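Local coordinates for protein KLLA0E08119p (Kluyveromyces lactis, PDB 3VA7) that probably carboxylates urea to urea-1-carboxylate with ATP, bicarbonate and biotin, as the urea carboxylase part of a longer, multifunctional enzyme, at residues Cys257-Arg262 with Ser455-Glu460; Ala414-His419 with Asn431-Glu436; Ala285-Leu290 with Val302-Asp307; Ile250-Arg255 with Thr333-Val338. One frame throughout, in Å; residues are numbered along the deposited sequence.

Overall arrangement
Strand 249-261 opens two loops in succession: contact 4 starts at 250-255 and contact 1 at 257-262. Contact 3 then opens and closes within both, joining helix 277-293 to strand 299-307. Contact 4 closes at 333-338, which runs into the start of helix 337-345, before contact 2 pairs strand 412-420 with helix 423-435. Contact 1 closes last, at 455-460, so it encloses contacts 2 and 3 and crosses contact 4. All four reach one antiparallel sheet of the biotin carboxylation region. Contacts 3 and 4, with centres about 15 Å apart, touch each other; contacts 2 and 3 are the furthest apart, about 29 Å between centres.

Contact 1 (Cys257-Arg262 with Ser455-Glu460); sequences CSLQRR and SKMFKE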
loop_
_atom_site.group_PDB
_atom_site.type_symbol
_atom_site.label_atom_id
_atom_site.label_comp_id
_atom_site.label_asym_id
_atom_site.label_seq_id
_atom_site.Cartn_x
_atom_site.Cartn_y
_atom_site.Cartn_z
ATOM N N CYS A 257 -33.557 19.789 -2.030
ATOM C CA CYS A 257 -32.591 19.132 -1.186
ATOM C C CYS A 257 -33.296 18.075 -0.383
ATOM O O CYS A 257 -32.908 17.730 0.741
ATOM C CB CYS A 257 -31.913 20.157 -0.277
ATOM S SG CYS A 257 -30.971 21.469 -1.180
ATOM N N SER A 258 -34.332 17.523 -0.993
ATOM C CA SER A 258 -35.126 16.452 -0.385
ATOM C C SER A 258 -34.350 15.158 -0.080
ATOM O O SER A 258 -34.666 14.490 0.901
ATOM C CB SER A 258 -36.345 16.159 -1.257
ATOM O OG SER A 258 -36.857 17.353 -1.844
ATOM N N LEU A 259 -33.340 14.794 -0.888
ATOM C CA LEU A 259 -32.690 13.481 -0.703
ATOM C C LEU A 259 -31.714 13.500 0.468
ATOM O O LEU A 259 -30.504 13.671 0.307
ATOM C CB LEU A 259 -32.049 12.973 -2.017
ATOM C CG LEU A 259 -33.027 12.651 -3.176
ATOM C CD1 LEU A 259 -32.330 12.420 -4.496
ATOM C CD2 LEU A 259 -33.952 11.463 -2.858
ATOM N N GLN A 260 -32.281 13.359 1.656
ATOM C CA GLN A 260 -31.563 13.449 2.922
ATOM C C GLN A 260 -31.669 12.111 3.679
ATOM O O GLN A 260 -32.695 11.447 3.635
ATOM C CB GLN A 260 -32.202 14.524 3.787
ATOM C CG GLN A 260 -32.058 15.957 3.292
ATOM C CD GLN A 260 -32.840 16.978 4.149
ATOM O OE1 GLN A 260 -32.894 16.877 5.395
ATOM N NE2 GLN A 260 -33.441 17.956 3.484
ATOM N N ARG A 261 -30.615 11.740 4.394
ATOM C CA ARG A 261 -30.596 10.535 5.170
ATOM C C ARG A 261 -30.451 10.939 6.624
ATOM O O ARG A 261 -29.471 11.609 6.984
ATOM C CB ARG A 261 -29.436 9.655 4.736
ATOM C CG ARG A 261 -29.321 8.372 5.503
ATOM C CD ARG A 261 -27.963 7.714 5.320
ATOM N NE ARG A 261 -26.918 8.308 6.162
ATOM C CZ ARG A 261 -26.783 8.128 7.480
ATOM N NH1 ARG A 261 -25.792 8.737 8.126
ATOM N NH2 ARG A 261 -27.627 7.358 8.175
ATOM N N ARG A 262 -31.422 10.539 7.462
ATOM C CA ARG A 262 -31.477 10.978 8.859
ATOM C C ARG A 262 -31.110 12.459 8.874
ATOM O O ARG A 262 -30.276 12.915 9.663
ATOM C CB ARG A 262 -30.531 10.162 9.756
ATOM C CG ARG A 262 -31.033 8.750 10.203
ATOM C CD ARG A 262 -30.790 8.491 11.722
ATOM N NE ARG A 262 -29.396 8.735 12.170
ATOM C CZ ARG A 262 -29.005 8.877 13.452
ATOM N NH1 ARG A 262 -29.898 8.798 14.443
ATOM N NH2 ARG A 262 -27.715 9.095 13.755
ATOM N N SER A 455 -31.876 5.038 -9.453
ATOM C CA SER A 455 -33.155 4.495 -9.052
ATOM C C SER A 455 -34.291 4.971 -9.956
ATOM O O SER A 455 -34.166 5.983 -10.673
ATOM C CB SER A 455 -33.425 4.820 -7.584
ATOM O OG SER A 455 -33.383 6.212 -7.376
ATOM N N LYS A 456 -35.385 4.210 -9.939
ATOM C CA LYS A 456 -36.596 4.587 -10.646
ATOM C C LYS A 456 -37.132 5.803 -9.876
ATOM O O LYS A 456 -37.488 6.832 -10.484
ATOM C CB LYS A 456 -37.582 3.398 -10.661
ATOM C CG LYS A 456 -38.913 3.570 -11.453
ATOM C CD LYS A 456 -38.751 3.194 -12.940
ATOM C CE LYS A 456 -39.897 2.239 -13.405
ATOM N NZ LYS A 456 -39.828 1.954 -14.882
ATOM N N MET A 457 -37.117 5.697 -8.540
ATOM C CA MET A 457 -37.464 6.808 -7.662
ATOM C C MET A 457 -36.876 8.121 -8.155
ATOM O O MET A 457 -37.604 9.003 -8.619
ATOM C CB MET A 457 -36.986 6.535 -6.246
ATOM C CG MET A 457 -37.368 7.631 -5.224
ATOM S SD MET A 457 -36.181 8.979 -5.041
ATOM C CE MET A 457 -34.742 8.128 -4.353
ATOM N N PHE A 458 -35.559 8.248 -8.093
ATOM C CA PHE A 458 -34.973 9.514 -8.439
ATOM C C PHE A 458 -35.437 9.977 -9.799
ATOM O O PHE A 458 -35.731 11.138 -9.955
ATOM C CB PHE A 458 -33.453 9.480 -8.373
ATOM C CG PHE A 458 -32.810 10.831 -8.533
ATOM C CD1 PHE A 458 -31.779 11.016 -9.448
ATOM C CD2 PHE A 458 -33.233 11.916 -7.771
ATOM C CE1 PHE A 458 -31.177 12.246 -9.592
ATOM C CE2 PHE A 458 -32.647 13.160 -7.903
ATOM C CZ PHE A 458 -31.624 13.331 -8.807
ATOM N N LYS A 459 -35.527 9.080 -10.772
ATOM C CA LYS A 459 -35.875 9.506 -12.129
ATOM C C LYS A 459 -37.308 9.999 -12.243
ATOM O O LYS A 459 -37.605 10.965 -12.945
ATOM C CB LYS A 459 -35.648 8.403 -13.153
ATOM C CG LYS A 459 -35.489 8.978 -14.535
ATOM C CD LYS A 459 -35.580 7.918 -15.586
ATOM C CE LYS A 459 -35.579 8.556 -16.968
ATOM N NZ LYS A 459 -36.791 9.407 -17.103
ATOM N N GLU A 460 -38.214 9.317 -11.563
ATOM C CA GLU A 460 -39.617 9.706 -11.652
ATOM C C GLU A 460 -39.885 10.939 -10.780
ATOM O O GLU A 460 -40.970 11.539 -10.830
ATOM C CB GLU A 460 -40.520 8.505 -11.334
ATOM C CG GLU A 460 -40.600 7.510 -12.520
ATOM C CD GLU A 460 -41.256 6.164 -12.148
ATOM O OE1 GLU A 460 -41.399 5.313 -13.072
ATOM O OE2 GLU A 460 -41.622 5.942 -10.953
#
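L259 splits its two methyls between M457 and F458, neighbours on the short helix 456-460. S455 stands at the N-cap of that helix: its OG accepts from F458 N at 3.1 Å and is also hydrogen-bonded to I452 O, the latter in the preceding helix 446-454. The cap ties down the backbone of the residue that carries the aromatic ring. M457 leaves the helix with CG anti to its backbone N (chi1 -177°), then bends at both following torsions, and its terminal CE lies 3.7 Å from L259 CD2. The two side chains lie alongside, pointing opposite ways, with M457 SD 4.0 Å from L259 CD2. At F458 the side chains instead cross at about a right angle; L259 CD1 comes obliquely to the ring, 3.4 Å from F458 CD2. The F458 ring has a second partner in R423, by a cation-pi interaction.

On the strand side, L259 is the centre of an inverse gamma turn, and next to it Q260 NE2 donates to C257 O at 2.8 Å, the acceptor lying nearly in the Q260 amide plane. V463 also touches both L259 and M457, and I267 of the adjoining strand packs on L259. An alanine in place of L259 removes both branches and is likely to leave a gap between the strand and helix 456-460, with M457 CE and the F458 ring losing their shared apolar neighbour. No hydrogen bond spans the two segments, so this union of sheet and helix rests on apolar packing, with polar bonds shaping each side separately.

Contact 2 (Ala414-His419 with Asn431-Glu436); sequences AKIIVH and NQALNE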
loop_
_atom_site.group_PDB
_atom_site.type_symbol
_atom_site.label_atom_id
_atom_site.label_comp_id
_atom_site.label_asym_id
_atom_site.label_seq_id
_atom_site.Cartn_x
_atom_site.Cartn_y
_atom_site.Cartn_z
ATOM N N ALA A 414 -15.498 15.036 -1.929
ATOM C CA ALA A 414 -15.666 15.627 -3.219
ATOM C C ALA A 414 -17.127 15.898 -3.443
ATOM O O ALA A 414 -17.967 15.295 -2.846
ATOM C CB ALA A 414 -15.085 14.706 -4.316
ATOM N N LYS A 415 -17.419 16.892 -4.256
ATOM C CA LYS A 415 -18.776 17.153 -4.643
ATOM C C LYS A 415 -18.710 17.093 -6.151
ATOM O O LYS A 415 -17.869 17.768 -6.786
ATOM C CB LYS A 415 -19.238 18.505 -4.162
ATOM C CG LYS A 415 -19.392 18.557 -2.691
ATOM C CD LYS A 415 -20.028 19.871 -2.261
ATOM C CE LYS A 415 -19.072 21.036 -2.430
ATOM N NZ LYS A 415 -19.733 22.340 -2.370
ATOM N N ILE A 416 -19.558 16.232 -6.702
ATOM C CA ILE A 416 -19.566 15.923 -8.107
ATOM C C ILE A 416 -20.773 16.601 -8.726
ATOM O O ILE A 416 -21.906 16.258 -8.403
ATOM C CB ILE A 416 -19.574 14.397 -8.302
ATOM C CG1 ILE A 416 -18.249 13.850 -7.777
ATOM C CG2 ILE A 416 -19.700 14.024 -9.774
ATOM C CD1 ILE A 416 -18.379 12.576 -7.033
ATOM N N ILE A 417 -20.497 17.578 -9.574
ATOM C CA ILE A 417 -21.512 18.455 -10.151
ATOM C C ILE A 417 -21.606 18.447 -11.717
ATOM O O ILE A 417 -20.641 18.747 -12.466
ATOM C CB ILE A 417 -21.301 19.877 -9.649
ATOM C CG1 ILE A 417 -21.152 19.826 -8.124
ATOM C CG2 ILE A 417 -22.415 20.827 -10.095
ATOM C CD1 ILE A 417 -19.993 20.701 -7.642
ATOM N N VAL A 418 -22.823 18.192 -12.163
ATOM C CA VAL A 418 -23.132 17.948 -13.549
ATOM C C VAL A 418 -24.188 18.983 -14.066
ATOM O O VAL A 418 -25.051 19.426 -13.297
ATOM C CB VAL A 418 -23.609 16.492 -13.580
ATOM C CG1 VAL A 418 -24.997 16.333 -14.102
ATOM C CG2 VAL A 418 -22.579 15.633 -14.231
ATOM N N HIS A 419 -24.086 19.396 -15.328
ATOM C CA HIS A 419 -24.929 20.479 -15.911
ATOM C C HIS A 419 -25.480 19.930 -17.192
ATOM O O HIS A 419 -24.712 19.680 -18.147
ATOM C CB HIS A 419 -24.117 21.724 -16.296
ATOM C CG HIS A 419 -24.968 22.907 -16.665
ATOM N ND1 HIS A 419 -24.481 24.007 -17.363
ATOM C CD2 HIS A 419 -26.284 23.162 -16.425
ATOM C CE1 HIS A 419 -25.461 24.885 -17.522
ATOM N NE2 HIS A 419 -26.563 24.390 -16.970
ATOM N N ASN A 431 -25.169 9.988 -13.580
ATOM C CA ASN A 431 -24.859 8.560 -13.563
ATOM C C ASN A 431 -23.503 8.359 -14.252
ATOM O O ASN A 431 -22.626 7.724 -13.656
ATOM C CB ASN A 431 -25.987 7.671 -14.121
ATOM C CG ASN A 431 -27.210 7.562 -13.166
ATOM O OD1 ASN A 431 -27.210 6.800 -12.196
ATOM N ND2 ASN A 431 -28.269 8.290 -13.483
ATOM N N GLN A 432 -23.276 8.949 -15.428
ATOM C CA GLN A 432 -21.983 8.747 -16.064
ATOM C C GLN A 432 -20.872 9.250 -15.123
ATOM O O GLN A 432 -19.918 8.505 -14.843
ATOM C CB GLN A 432 -21.853 9.307 -17.493
ATOM C CG GLN A 432 -20.511 8.864 -18.186
ATOM C CD GLN A 432 -20.111 9.598 -19.550
ATOM O OE1 GLN A 432 -20.952 9.826 -20.402
ATOM N NE2 GLN A 432 -18.800 9.897 -19.746
ATOM N N ALA A 433 -21.002 10.470 -14.599
ATOM C CA ALA A 433 -19.984 11.024 -13.674
ATOM C C ALA A 433 -19.659 10.080 -12.496
ATOM O O ALA A 433 -18.503 9.812 -12.201
ATOM C CB ALA A 433 -20.393 12.437 -13.162
ATOM N N LEU A 434 -20.690 9.587 -11.845
ATOM C CA LEU A 434 -20.514 8.660 -10.752
ATOM C C LEU A 434 -19.759 7.386 -11.152
ATOM O O LEU A 434 -18.931 6.889 -10.368
ATOM C CB LEU A 434 -21.873 8.312 -10.118
ATOM C CG LEU A 434 -22.476 9.550 -9.439
ATOM C CD1 LEU A 434 -23.735 9.243 -8.737
ATOM C CD2 LEU A 434 -21.486 10.210 -8.512
ATOM N N ASN A 435 -20.036 6.905 -12.375
ATOM C CA ASN A 435 -19.439 5.707 -12.968
ATOM C C ASN A 435 -17.956 5.917 -13.236
ATOM O O ASN A 435 -17.161 4.982 -13.274
ATOM C CB ASN A 435 -20.133 5.373 -14.299
ATOM C CG ASN A 435 -21.402 4.462 -14.134
ATOM O OD1 ASN A 435 -22.037 4.367 -13.068
ATOM N ND2 ASN A 435 -21.754 3.794 -15.232
ATOM N N GLU A 436 -17.592 7.169 -13.400
ATOM C CA GLU A 436 -16.325 7.543 -13.940
ATOM C C GLU A 436 -15.471 8.029 -12.767
ATOM O O GLU A 436 -14.306 8.426 -12.937
ATOM C CB GLU A 436 -16.580 8.636 -14.969
ATOM C CG GLU A 436 -15.833 8.533 -16.266
ATOM C CD GLU A 436 -16.577 9.179 -17.414
ATOM O OE1 GLU A 436 -16.260 10.306 -17.796
ATOM O OE2 GLU A 436 -17.473 8.535 -17.954
#
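In the biotin carboxylase C-terminal domain, strand 412-420 turns straight into helix 423-435, which folds back over it so that I416 and V418 meet A433 and L434. The short segments run roughly antiparallel, 144° between their N-to-C directions, with axes 9.0 Å apart. A433 lies at the centre: its single methyl touches two strand branches, with CB 3.8 Å from I416 CG2 and 4.0 Å from V418 CG2. I416 serves two helix residues at once. Its CG2 is anti to the backbone N, while CG1 swings beside that N (chi1 -66°) and carries CD1 out to L434 CD2 at 4.2 Å. The I416 and L434 side chains meet at a slant, and L434 passes on to I446, L449 and A453 of helix 446-454, which makes it the link from the strand to a second helix. W392 touches both V418 and A433.

The alternation along the strand decides which residues take part: I416 and V418 point to the helix, whereas I417 points the other way, onto P327, I328 and M331 of helix 326-333. Beside this apolar seam, Q432 and E436 are tied together near the C-terminal end of the segment: Q432 NE2 donates at 2.6 Å to E436 OE2, which accepts through its syn lone pair and lies close to the plane of the Q432 amide. E436 OE1 is held in turn by W392 NE1. The arrangement is that of a helix folded back by a tight turn onto its own strand of the antiparallel sheet, as in the biotin carboxylase C-terminal domain.

Contact 3 (Ala285-Leu290 with Val302-Asp307); sequences AASERL and VEFIYD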
loop_
_atom_site.group_PDB
_atom_site.type_symbol
_atom_site.label_atom_id
_atom_site.label_comp_id
_atom_site.label_asym_id
_atom_site.label_seq_id
_atom_site.Cartn_x
_atom_site.Cartn_y
_atom_site.Cartn_z
ATOM N N ALA A 285 -40.089 35.933 -4.280
ATOM C CA ALA A 285 -40.462 37.233 -3.719
ATOM C C ALA A 285 -40.497 37.240 -2.196
ATOM O O ALA A 285 -40.147 38.255 -1.591
ATOM C CB ALA A 285 -41.749 37.770 -4.323
ATOM N N ALA A 286 -40.862 36.119 -1.580
ATOM C CA ALA A 286 -40.934 36.047 -0.106
ATOM C C ALA A 286 -39.532 36.098 0.482
ATOM O O ALA A 286 -39.266 36.779 1.495
ATOM C CB ALA A 286 -41.656 34.790 0.349
ATOM N N SER A 287 -38.627 35.399 -0.194
ATOM C CA SER A 287 -37.218 35.379 0.170
ATOM C C SER A 287 -36.591 36.773 0.048
ATOM O O SER A 287 -35.811 37.185 0.877
ATOM C CB SER A 287 -36.462 34.342 -0.694
ATOM O OG SER A 287 -36.846 33.027 -0.369
ATOM N N GLU A 288 -36.950 37.511 -0.979
ATOM C CA GLU A 288 -36.407 38.854 -1.126
ATOM C C GLU A 288 -36.953 39.791 -0.044
ATOM O O GLU A 288 -36.255 40.723 0.371
ATOM C CB GLU A 288 -36.668 39.409 -2.535
ATOM C CG GLU A 288 -36.260 38.476 -3.672
ATOM C CD GLU A 288 -36.221 39.151 -5.024
ATOM O OE1 GLU A 288 -35.498 38.644 -5.921
ATOM O OE2 GLU A 288 -36.908 40.189 -5.203
ATOM N N ARG A 289 -38.177 39.539 0.435
ATOM C CA ARG A 289 -38.756 40.421 1.467
ATOM C C ARG A 289 -38.041 40.178 2.755
ATOM O O ARG A 289 -37.680 41.104 3.472
ATOM C CB ARG A 289 -40.261 40.220 1.653
ATOM C CG ARG A 289 -41.093 40.725 0.481
ATOM C CD ARG A 289 -42.547 40.704 0.844
ATOM N NE ARG A 289 -43.106 39.366 1.110
ATOM C CZ ARG A 289 -43.691 38.600 0.189
ATOM N NH1 ARG A 289 -43.756 39.004 -1.079
ATOM N NH2 ARG A 289 -44.163 37.411 0.530
ATOM N N LEU A 290 -37.790 38.908 3.002
ATOM C CA LEU A 290 -37.103 38.505 4.206
ATOM C C LEU A 290 -35.719 39.075 4.197
ATOM O O LEU A 290 -35.254 39.594 5.219
ATOM C CB LEU A 290 -37.032 37.006 4.266
ATOM C CG LEU A 290 -36.769 36.455 5.654
ATOM C CD1 LEU A 290 -37.215 34.987 5.665
ATOM C CD2 LEU A 290 -35.280 36.584 5.990
ATOM N N VAL A 302 -33.011 30.653 2.192
ATOM C CA VAL A 302 -34.265 30.533 2.839
ATOM C C VAL A 302 -34.782 29.167 2.496
ATOM O O VAL A 302 -35.118 28.913 1.348
ATOM C CB VAL A 302 -35.243 31.605 2.350
ATOM C CG1 VAL A 302 -36.492 31.569 3.217
ATOM C CG2 VAL A 302 -34.593 33.012 2.390
ATOM N N GLU A 303 -34.825 28.291 3.488
ATOM C CA GLU A 303 -35.387 26.967 3.301
ATOM C C GLU A 303 -36.903 26.944 3.570
ATOM O O GLU A 303 -37.410 27.545 4.534
ATOM C CB GLU A 303 -34.697 25.927 4.205
ATOM C CG GLU A 303 -33.193 26.081 4.364
ATOM C CD GLU A 303 -32.508 24.814 4.844
ATOM O OE1 GLU A 303 -33.028 24.158 5.780
ATOM O OE2 GLU A 303 -31.440 24.460 4.281
ATOM N N PHE A 304 -37.603 26.216 2.715
ATOM C CA PHE A 304 -39.018 25.946 2.873
ATOM C C PHE A 304 -39.315 24.428 2.835
ATOM O O PHE A 304 -38.593 23.656 2.207
ATOM C CB PHE A 304 -39.775 26.566 1.720
ATOM C CG PHE A 304 -39.543 28.020 1.543
ATOM C CD1 PHE A 304 -40.133 28.955 2.422
ATOM C CD2 PHE A 304 -38.799 28.478 0.461
ATOM C CE1 PHE A 304 -39.960 30.324 2.234
ATOM C CE2 PHE A 304 -38.603 29.853 0.260
ATOM C CZ PHE A 304 -39.186 30.779 1.145
ATOM N N ILE A 305 -40.385 24.031 3.520
ATOM C CA ILE A 305 -41.056 22.748 3.346
ATOM C C ILE A 305 -42.050 22.929 2.209
ATOM O O ILE A 305 -42.654 24.011 2.083
ATOM C CB ILE A 305 -41.807 22.409 4.620
ATOM C CG1 ILE A 305 -40.868 22.656 5.821
ATOM C CG2 ILE A 305 -42.345 20.977 4.559
ATOM C CD1 ILE A 305 -41.339 22.156 7.201
ATOM N N TYR A 306 -42.209 21.904 1.373
ATOM C CA TYR A 306 -43.128 21.983 0.224
ATOM C C TYR A 306 -44.045 20.750 0.090
ATOM O O TYR A 306 -43.560 19.610 -0.043
ATOM C CB TYR A 306 -42.352 22.201 -1.079
ATOM C CG TYR A 306 -43.178 22.320 -2.355
ATOM C CD1 TYR A 306 -44.203 23.257 -2.458
ATOM C CD2 TYR A 306 -42.894 21.537 -3.482
ATOM C CE1 TYR A 306 -44.961 23.401 -3.641
ATOM C CE2 TYR A 306 -43.646 21.666 -4.680
ATOM C CZ TYR A 306 -44.686 22.605 -4.744
ATOM O OH TYR A 306 -45.453 22.788 -5.889
ATOM N N ASP A 307 -45.364 20.982 0.138
ATOM C CA ASP A 307 -46.346 19.937 -0.130
ATOM C C ASP A 307 -46.649 19.976 -1.614
ATOM O O ASP A 307 -47.361 20.869 -2.096
ATOM C CB ASP A 307 -47.622 20.144 0.687
ATOM C CG ASP A 307 -48.436 18.857 0.844
ATOM O OD1 ASP A 307 -48.714 18.154 -0.170
ATOM O OD2 ASP A 307 -48.799 18.552 2.000
#
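S287 OG is hydrogen-bonded to M283 O one turn back in its own helix, and the same oxygen is hemmed in by the strand, 3.5 Å from V302 CB and 3.6 Å from F304 CZ. It sits beside the backbone N (chi1 -69°), a setting that lets it serve the helical carbonyl while facing the sheet. Toward F304 the oxygen lies at the ring edge, near its plane, and makes no hydrogen bond to the strand. The S287 methylene adds an apolar touch, CB to V302 CG2 at 3.8 Å. One turn further on, L290 CD1 reaches V302 CG1 at 4.3 Å, so V302 is shared between S287 and L290.

The helix and strand are joined by a short connection and run at 136° to each other, a helix packed back on the antiparallel sheet, consistent with the ATP-grasp domain of biotin carboxylases. F304 extends the apolar layer: its ring is edge-to-face with F313 and also touches M283 and V157. L290 also packs on F315 and V318 of strand 312-319.

E288 points away from strand 302-307, and its OE1 accepts from A251 N, fastening the helix to strand 249-261. R289 folds back so that A285 O and A286 CA lie against one guanidinium face, toward its rim, while its NE and NH2 donate to A155 O and K156 O.

Contact 4 (Ile250-Arg255 with Thr333-Val338); sequences IAIGER and TGLDLV
I252 fills the tight part of this contact, setting its CD1 against two neighbouring leucine methyls: L335 CD1 lies 3.9 Å away and L337 CD2 4.0 Å. With L335 it meets tip to tip, and I252 CG2 adds a second touch to the same L335 methyl at 4.1 Å; L337 comes alongside it from the other direction. Placing CG1 beside the backbone N (chi1 -64°) sends the ethyl arm of I252 toward both of them. The side at T333 is looser. There the T333 methyl, CG2, comes only within 4.1 Å of the backbone oxygen I252 O, and the chain turns at the exposed G334, whose positive phi ends the preceding helix. T333 OG1 is hydrogen-bonded to T329 O and takes a weak bond from L335 N; no hydrogen bond crosses to the strand.

D336 caps the start of helix 337-345 and is gripped by R45 and R52 of helix 40-53. The contact thus lies where helix 326-333 passes into helix 337-345, against strand 249-261, with I252 also touching T329 and R255 hydrogen-bonded to T329 and salt-bridged to E238 of strand 235-244.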
loop_
_atom_site.group_PDB
_atom_site.type_symbol
_atom_site.label_atom_id
_atom_site.label_comp_id
_atom_site.label_asym_id
_atom_site.label_seq_id
_atom_site.Cartn_x
_atom_site.Cartn_y
_atom_site.Cartn_z
ATOM N N ILE A 250 -31.958 39.774 -3.602
ATOM C CA ILE A 250 -32.289 39.174 -4.914
ATOM C C ILE A 250 -32.342 37.646 -4.838
ATOM O O ILE A 250 -31.529 37.030 -4.123
ATOM C CB ILE A 250 -31.343 39.693 -6.003
ATOM C CG1 ILE A 250 -31.585 39.004 -7.330
ATOM C CG2 ILE A 250 -29.878 39.508 -5.580
ATOM C CD1 ILE A 250 -31.051 39.840 -8.489
ATOM N N ALA A 251 -33.348 37.025 -5.472
ATOM C CA ALA A 251 -33.479 35.562 -5.382
ATOM C C ALA A 251 -32.800 34.997 -6.618
ATOM O O ALA A 251 -33.100 35.389 -7.777
ATOM C CB ALA A 251 -34.892 35.126 -5.270
ATOM N N ILE A 252 -31.830 34.125 -6.381
ATOM C CA ILE A 252 -30.953 33.715 -7.459
ATOM C C ILE A 252 -31.499 32.437 -8.098
ATOM O O ILE A 252 -31.338 32.254 -9.303
ATOM C CB ILE A 252 -29.471 33.661 -6.959
ATOM C CG1 ILE A 252 -29.057 35.095 -6.561
ATOM C CG2 ILE A 252 -28.537 33.048 -7.982
ATOM C CD1 ILE A 252 -27.601 35.502 -6.832
ATOM N N GLY A 253 -32.230 31.633 -7.315
ATOM C CA GLY A 253 -32.858 30.416 -7.790
ATOM C C GLY A 253 -33.243 29.510 -6.626
ATOM O O GLY A 253 -33.009 29.842 -5.441
ATOM N N GLU A 254 -33.848 28.365 -6.940
ATOM C CA GLU A 254 -34.234 27.417 -5.904
ATOM C C GLU A 254 -33.606 26.061 -6.151
ATOM O O GLU A 254 -33.304 25.675 -7.297
ATOM C CB GLU A 254 -35.765 27.261 -5.805
ATOM C CG GLU A 254 -36.364 26.223 -6.739
ATOM C CD GLU A 254 -36.327 26.659 -8.194
ATOM O OE1 GLU A 254 -35.868 27.799 -8.501
ATOM O OE2 GLU A 254 -36.782 25.860 -9.041
ATOM N N ARG A 255 -33.428 25.337 -5.061
ATOM C CA ARG A 255 -32.796 24.053 -5.122
ATOM C C ARG A 255 -33.695 23.164 -4.326
ATOM O O ARG A 255 -34.273 23.591 -3.329
ATOM C CB ARG A 255 -31.399 24.087 -4.485
ATOM C CG ARG A 255 -30.473 25.075 -5.143
ATOM C CD ARG A 255 -29.082 25.114 -4.519
ATOM N NE ARG A 255 -29.030 25.692 -3.180
ATOM C CZ ARG A 255 -28.439 26.847 -2.875
ATOM N NH1 ARG A 255 -27.816 27.584 -3.811
ATOM N NH2 ARG A 255 -28.450 27.269 -1.609
ATOM N N THR A 333 -26.736 29.436 -13.688
ATOM C CA THR A 333 -26.788 30.901 -13.835
ATOM C C THR A 333 -25.459 31.470 -14.392
ATOM O O THR A 333 -25.433 32.519 -15.018
ATOM C CB THR A 333 -27.139 31.538 -12.463
ATOM O OG1 THR A 333 -26.100 31.286 -11.517
ATOM C CG2 THR A 333 -28.421 30.904 -11.883
ATOM N N GLY A 334 -24.360 30.728 -14.192
ATOM C CA GLY A 334 -23.026 31.135 -14.605
ATOM C C GLY A 334 -22.452 32.150 -13.643
ATOM O O GLY A 334 -21.495 32.852 -13.985
ATOM N N LEU A 335 -23.059 32.288 -12.459
ATOM C CA LEU A 335 -22.566 33.235 -11.464
ATOM C C LEU A 335 -21.542 32.588 -10.578
ATOM O O LEU A 335 -21.647 31.426 -10.251
ATOM C CB LEU A 335 -23.699 33.753 -10.575
ATOM C CG LEU A 335 -24.781 34.572 -11.299
ATOM C CD1 LEU A 335 -25.769 35.092 -10.268
ATOM C CD2 LEU A 335 -24.211 35.685 -12.152
ATOM N N ASP A 336 -20.535 33.339 -10.190
ATOM C CA ASP A 336 -19.656 32.859 -9.181
ATOM C C ASP A 336 -20.136 33.558 -7.882
ATOM O O ASP A 336 -19.857 34.750 -7.655
ATOM C CB ASP A 336 -18.216 33.190 -9.565
ATOM C CG ASP A 336 -17.201 32.828 -8.481
ATOM O OD1 ASP A 336 -15.992 32.797 -8.833
ATOM O OD2 ASP A 336 -17.579 32.605 -7.282
ATOM N N LEU A 337 -20.839 32.791 -7.040
ATOM C CA LEU A 337 -21.393 33.291 -5.772
ATOM C C LEU A 337 -20.355 33.824 -4.758
ATOM O O LEU A 337 -20.550 34.885 -4.191
ATOM C CB LEU A 337 -22.267 32.217 -5.143
ATOM C CG LEU A 337 -23.510 31.872 -5.976
ATOM C CD1 LEU A 337 -24.275 30.863 -5.139
ATOM C CD2 LEU A 337 -24.430 33.144 -6.370
ATOM N N VAL A 338 -19.251 33.118 -4.548
ATOM C CA VAL A 338 -18.107 33.669 -3.789
ATOM C C VAL A 338 -17.667 35.025 -4.329
ATOM O O VAL A 338 -17.367 35.912 -3.561
ATOM C CB VAL A 338 -16.911 32.661 -3.659
ATOM C CG1 VAL A 338 -15.589 33.331 -3.152
ATOM C CG2 VAL A 338 -17.297 31.472 -2.777
#